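Local atomic coordinates of NADP-dependent 2-hydroxyacid dehydrogenase (Rhizobium etli, PDB entry 4XCV), a protein that binds NADPH and probably catalyses the NADP-dependent interconversion of 2-hydroxyacids and 2-oxoacids. Residues V22-R30 and E290-I301. Numbering follows the deposited sequence. Where two conformers were deposited one is given.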
loop_
_atom_site.group_PDB
_atom_site.type_symbol
_atom_site.label_atom_id
_atom_site.label_comp_id
_atom_site.label_asym_id
_atom_site.label_seq_id
_atom_site.Cartn_x
_atom_site.Cartn_y
_atom_site.Cartn_z
ATOM N N VAL A 22 12.374 6.681 30.363
ATOM C CA VAL A 22 11.956 5.275 30.288
ATOM C C VAL A 22 12.495 4.490 31.441
ATOM O O VAL A 22 11.819 3.651 32.011
ATOM C CB VAL A 22 12.412 4.564 28.974
ATOM C CG1 VAL A 22 11.902 3.121 28.924
ATOM C CG2 VAL A 22 11.937 5.324 27.765
ATOM N N LEU A 23 13.742 4.760 31.813
ATOM C CA LEU A 23 14.319 3.970 32.869
ATOM C C LEU A 23 13.641 4.155 34.210
ATOM O O LEU A 23 13.823 3.342 35.109
ATOM C CB LEU A 23 15.817 4.204 32.988
ATOM C CG LEU A 23 16.637 3.643 31.837
ATOM C CD1 LEU A 23 18.073 4.055 32.062
ATOM C CD2 LEU A 23 16.475 2.135 31.712
ATOM N N LYS A 24 12.860 5.224 34.413
ATOM C CA LYS A 24 12.079 5.429 35.648
ATOM C C LYS A 24 11.147 4.278 35.913
ATOM O O LYS A 24 10.835 4.012 37.056
ATOM C CB LYS A 24 11.182 6.674 35.586
ATOM C CG LYS A 24 11.895 8.005 35.548
ATOM C CD LYS A 24 10.883 9.134 35.446
ATOM C CE LYS A 24 11.602 10.447 35.269
ATOM N NZ LYS A 24 12.217 10.880 36.552
ATOM N N THR A 25 10.654 3.634 34.856
ATOM C CA THR A 25 9.644 2.576 35.021
ATOM C C THR A 25 10.114 1.196 34.544
ATOM O O THR A 25 9.347 0.225 34.609
ATOM C CB THR A 25 8.329 2.926 34.313
ATOM O OG1 THR A 25 8.508 3.189 32.924
ATOM C CG2 THR A 25 7.684 4.152 35.017
ATOM N N ALA A 26 11.346 1.106 34.096
ATOM C CA ALA A 26 11.869 -0.143 33.565
ATOM C C ALA A 26 12.557 -0.959 34.647
ATOM O O ALA A 26 13.117 -0.457 35.636
ATOM C CB ALA A 26 12.873 0.108 32.463
ATOM N N PHE A 27 12.610 -2.263 34.404
ATOM C CA PHE A 27 13.358 -3.157 35.276
ATOM C C PHE A 27 12.954 -2.999 36.733
ATOM O O PHE A 27 13.828 -2.865 37.623
ATOM C CB PHE A 27 14.872 -2.912 35.109
ATOM C CG PHE A 27 15.352 -3.036 33.678
ATOM C CD1 PHE A 27 15.207 -4.213 32.961
ATOM C CD2 PHE A 27 15.975 -1.956 33.040
ATOM C CE1 PHE A 27 15.615 -4.303 31.638
ATOM C CE2 PHE A 27 16.394 -2.056 31.746
ATOM C CZ PHE A 27 16.217 -3.216 31.040
ATOM N N ALA A 28 11.641 -2.956 37.019
ATOM C CA ALA A 28 11.221 -2.442 38.334
ATOM C C ALA A 28 11.620 -3.303 39.516
ATOM O O ALA A 28 11.617 -2.823 40.663
ATOM C CB ALA A 28 9.718 -2.188 38.373
ATOM N N ASP A 29 11.960 -4.557 39.280
ATOM C CA ASP A 29 12.435 -5.424 40.359
ATOM C C ASP A 29 13.901 -5.290 40.699
ATOM O O ASP A 29 14.364 -5.917 41.664
ATOM C CB ASP A 29 12.098 -6.897 40.076
ATOM C CG ASP A 29 12.779 -7.447 38.816
ATOM O OD1 ASP A 29 13.267 -6.637 37.984
ATOM O OD2 ASP A 29 12.742 -8.697 38.612
ATOM N N ARG A 30 14.651 -4.529 39.911
ATOM C CA ARG A 30 16.090 -4.482 40.104
ATOM C C ARG A 30 16.777 -3.141 39.825
ATOM O O ARG A 30 17.828 -2.903 40.329
ATOM C CB ARG A 30 16.762 -5.601 39.307
ATOM C CG ARG A 30 16.565 -5.480 37.807
ATOM C CD ARG A 30 16.914 -6.777 37.121
ATOM N NE ARG A 30 15.892 -7.783 37.368
ATOM C CZ ARG A 30 16.055 -9.080 37.171
ATOM N NH1 ARG A 30 17.190 -9.585 36.772
ATOM N NH2 ARG A 30 15.040 -9.879 37.399
ATOM N N GLU A 290 9.677 4.175 22.258
ATOM C CA GLU A 290 10.823 4.164 23.203
ATOM C C GLU A 290 10.868 3.087 24.330
ATOM O O GLU A 290 11.942 2.730 24.764
ATOM C CB GLU A 290 11.012 5.565 23.818
ATOM C CG GLU A 290 9.848 6.054 24.676
ATOM C CD GLU A 290 10.117 7.419 25.304
ATOM O OE1 GLU A 290 11.110 8.079 24.931
ATOM O OE2 GLU A 290 9.348 7.824 26.192
ATOM N N ASN A 291 9.714 2.595 24.769
ATOM C CA ASN A 291 9.583 1.556 25.787
ATOM C C ASN A 291 9.712 0.153 25.267
ATOM O O ASN A 291 9.918 -0.776 26.052
ATOM C CB ASN A 291 8.224 1.628 26.447
ATOM C CG ASN A 291 8.078 2.840 27.313
ATOM O OD1 ASN A 291 8.490 2.816 28.443
ATOM N ND2 ASN A 291 7.473 3.894 26.797
ATOM N N ALA A 292 9.515 -0.030 23.959
ATOM C CA ALA A 292 9.494 -1.337 23.395
ATOM C C ALA A 292 10.801 -2.097 23.601
ATOM O O ALA A 292 10.801 -3.300 23.891
ATOM C CB ALA A 292 9.194 -1.277 21.886
ATOM N N LEU A 293 11.942 -1.417 23.492
ATOM C CA LEU A 293 13.251 -2.059 23.744
ATOM C C LEU A 293 13.311 -2.652 25.167
ATOM O O LEU A 293 13.768 -3.744 25.386
ATOM C CB LEU A 293 14.416 -1.035 23.554
ATOM C CG LEU A 293 15.820 -1.464 23.926
ATOM C CD1 LEU A 293 16.256 -2.680 23.117
ATOM C CD2 LEU A 293 16.738 -0.262 23.711
ATOM N N PHE A 294 12.852 -1.861 26.140
ATOM C CA PHE A 294 12.936 -2.254 27.531
ATOM C C PHE A 294 11.960 -3.360 27.831
ATOM O O PHE A 294 12.310 -4.284 28.530
ATOM C CB PHE A 294 12.754 -1.008 28.420
ATOM C CG PHE A 294 13.848 -0.046 28.208
ATOM C CD1 PHE A 294 15.018 -0.207 28.899
ATOM C CD2 PHE A 294 13.798 0.904 27.199
ATOM C CE1 PHE A 294 16.100 0.582 28.651
ATOM C CE2 PHE A 294 14.891 1.700 26.940
ATOM C CZ PHE A 294 16.037 1.532 27.700
ATOM N N ARG A 295 10.758 -3.318 27.272
ATOM C CA ARG A 295 9.865 -4.446 27.437
ATOM C C ARG A 295 10.444 -5.752 26.878
ATOM O O ARG A 295 10.315 -6.824 27.481
ATOM C CB ARG A 295 8.515 -4.174 26.762
ATOM C CG ARG A 295 7.716 -3.032 27.327
ATOM C CD ARG A 295 7.408 -3.157 28.805
ATOM N NE ARG A 295 8.491 -2.619 29.640
ATOM C CZ ARG A 295 8.759 -1.338 29.845
ATOM N NH1 ARG A 295 9.771 -0.997 30.660
ATOM N NH2 ARG A 295 8.015 -0.371 29.282
ATOM N N HIS A 296 11.115 -5.636 25.738
ATOM C CA HIS A 296 11.777 -6.807 25.115
ATOM C C HIS A 296 12.875 -7.393 26.009
ATOM O O HIS A 296 12.967 -8.609 26.222
ATOM C CB HIS A 296 12.325 -6.345 23.737
ATOM C CG HIS A 296 13.522 -7.095 23.257
ATOM N ND1 HIS A 296 13.457 -8.322 22.651
ATOM C CD2 HIS A 296 14.835 -6.753 23.284
ATOM C CE1 HIS A 296 14.678 -8.706 22.312
ATOM N NE2 HIS A 296 15.533 -7.779 22.710
ATOM N N VAL A 297 13.718 -6.522 26.554
ATOM C CA VAL A 297 14.814 -6.981 27.381
ATOM C C VAL A 297 14.267 -7.642 28.654
ATOM O O VAL A 297 14.712 -8.715 29.095
ATOM C CB VAL A 297 15.818 -5.862 27.735
ATOM C CG1 VAL A 297 16.810 -6.385 28.731
ATOM C CG2 VAL A 297 16.510 -5.353 26.477
ATOM N N GLU A 298 13.281 -6.978 29.267
ATOM C CA GLU A 298 12.643 -7.522 30.472
ATOM C C GLU A 298 12.057 -8.934 30.227
ATOM O O GLU A 298 12.205 -9.809 31.078
ATOM C CB GLU A 298 11.551 -6.565 30.946
ATOM C CG GLU A 298 12.077 -5.259 31.526
ATOM C CD GLU A 298 10.980 -4.205 31.579
ATOM O OE1 GLU A 298 9.794 -4.507 31.211
ATOM O OE2 GLU A 298 11.266 -3.057 31.999
ATOM N N MET A 299 11.417 -9.110 29.099
ATOM C CA MET A 299 10.812 -10.396 28.751
ATOM C C MET A 299 11.875 -11.452 28.583
ATOM O O MET A 299 11.692 -12.593 29.008
ATOM C CB MET A 299 10.001 -10.291 27.470
ATOM C CG MET A 299 9.676 -11.616 26.828
ATOM S SD MET A 299 8.454 -11.342 25.559
ATOM C CE MET A 299 8.831 -9.751 25.017
ATOM N N GLN A 300 12.984 -11.106 27.911
ATOM C CA GLN A 300 14.053 -12.098 27.741
ATOM C C GLN A 300 14.733 -12.464 29.032
ATOM O O GLN A 300 15.120 -13.611 29.251
ATOM C CB GLN A 300 15.050 -11.644 26.658
ATOM C CG GLN A 300 14.401 -11.525 25.284
ATOM C CD GLN A 300 13.861 -12.836 24.760
ATOM O OE1 GLN A 300 14.453 -13.890 24.964
ATOM N NE2 GLN A 300 12.714 -12.790 24.138
ATOM N N ILE A 301 14.890 -11.472 29.919
ATOM C CA ILE A 301 15.424 -11.758 31.268
ATOM C C ILE A 301 14.487 -12.719 31.978
ATOM O O ILE A 301 14.992 -13.656 32.641
ATOM C CB ILE A 301 15.607 -10.439 32.043
ATOM C CG1 ILE A 301 16.804 -9.696 31.503
ATOM C CG2 ILE A 301 15.806 -10.705 33.546
ATOM C CD1 ILE A 301 16.969 -8.270 32.045
HETATM O O HOH W 1 9.877 1.762 30.865
HETATM O O HOH W 2 9.429 -2.527 34.851
#
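Phe27 and Phe294 meet at the centre of a contact that brings the C-terminal helix 292-305 back onto what is, as in the D-2-hydroxyacid dehydrogenases, probably the substrate-binding domain of a two-domain fold, against the loop that follows helix 16-23. The inner side is tightly packed. Phe27 CE2 comes to the edge of the Phe294 ring, 3.7 Å from Phe294 CD1, with the ring planes at 73°. Val22, in one of its two conformers, has CG1 anti to the backbone N (chi1 -178°) and lays that methyl 3.4 Å from Phe294 CD2, while Leu23 CD2 touches CE1 of the same ring. Val297 CG1 abuts the edge of the Phe27 ring, and Val8 and Ile12 of strand 8-12, with Leu52 of strand 50-54, continue this apolar layer into the parallel sheet.

The outer side is polar and hydrated. Arg295 grips the Glu298 carboxylate side-on through NE and NH1, and Glu298 OE2 also accepts a nearly straight bond from Phe27 N (2.9 Å, 171°), the two donors of OE2 arriving from opposite faces of the carboxylate. With an alanine here, the Phe27 amide would probably lose this acceptor and the Arg295 guanidinium its carboxylate mate, leaving that group freer to turn. One water joins the segments, donating to Val22 O and to OD1 of Asn291, whose ND2 is held by Glu289, and accepting from Thr25 OG1 and, at 2.8 Å, from Arg295 NH1.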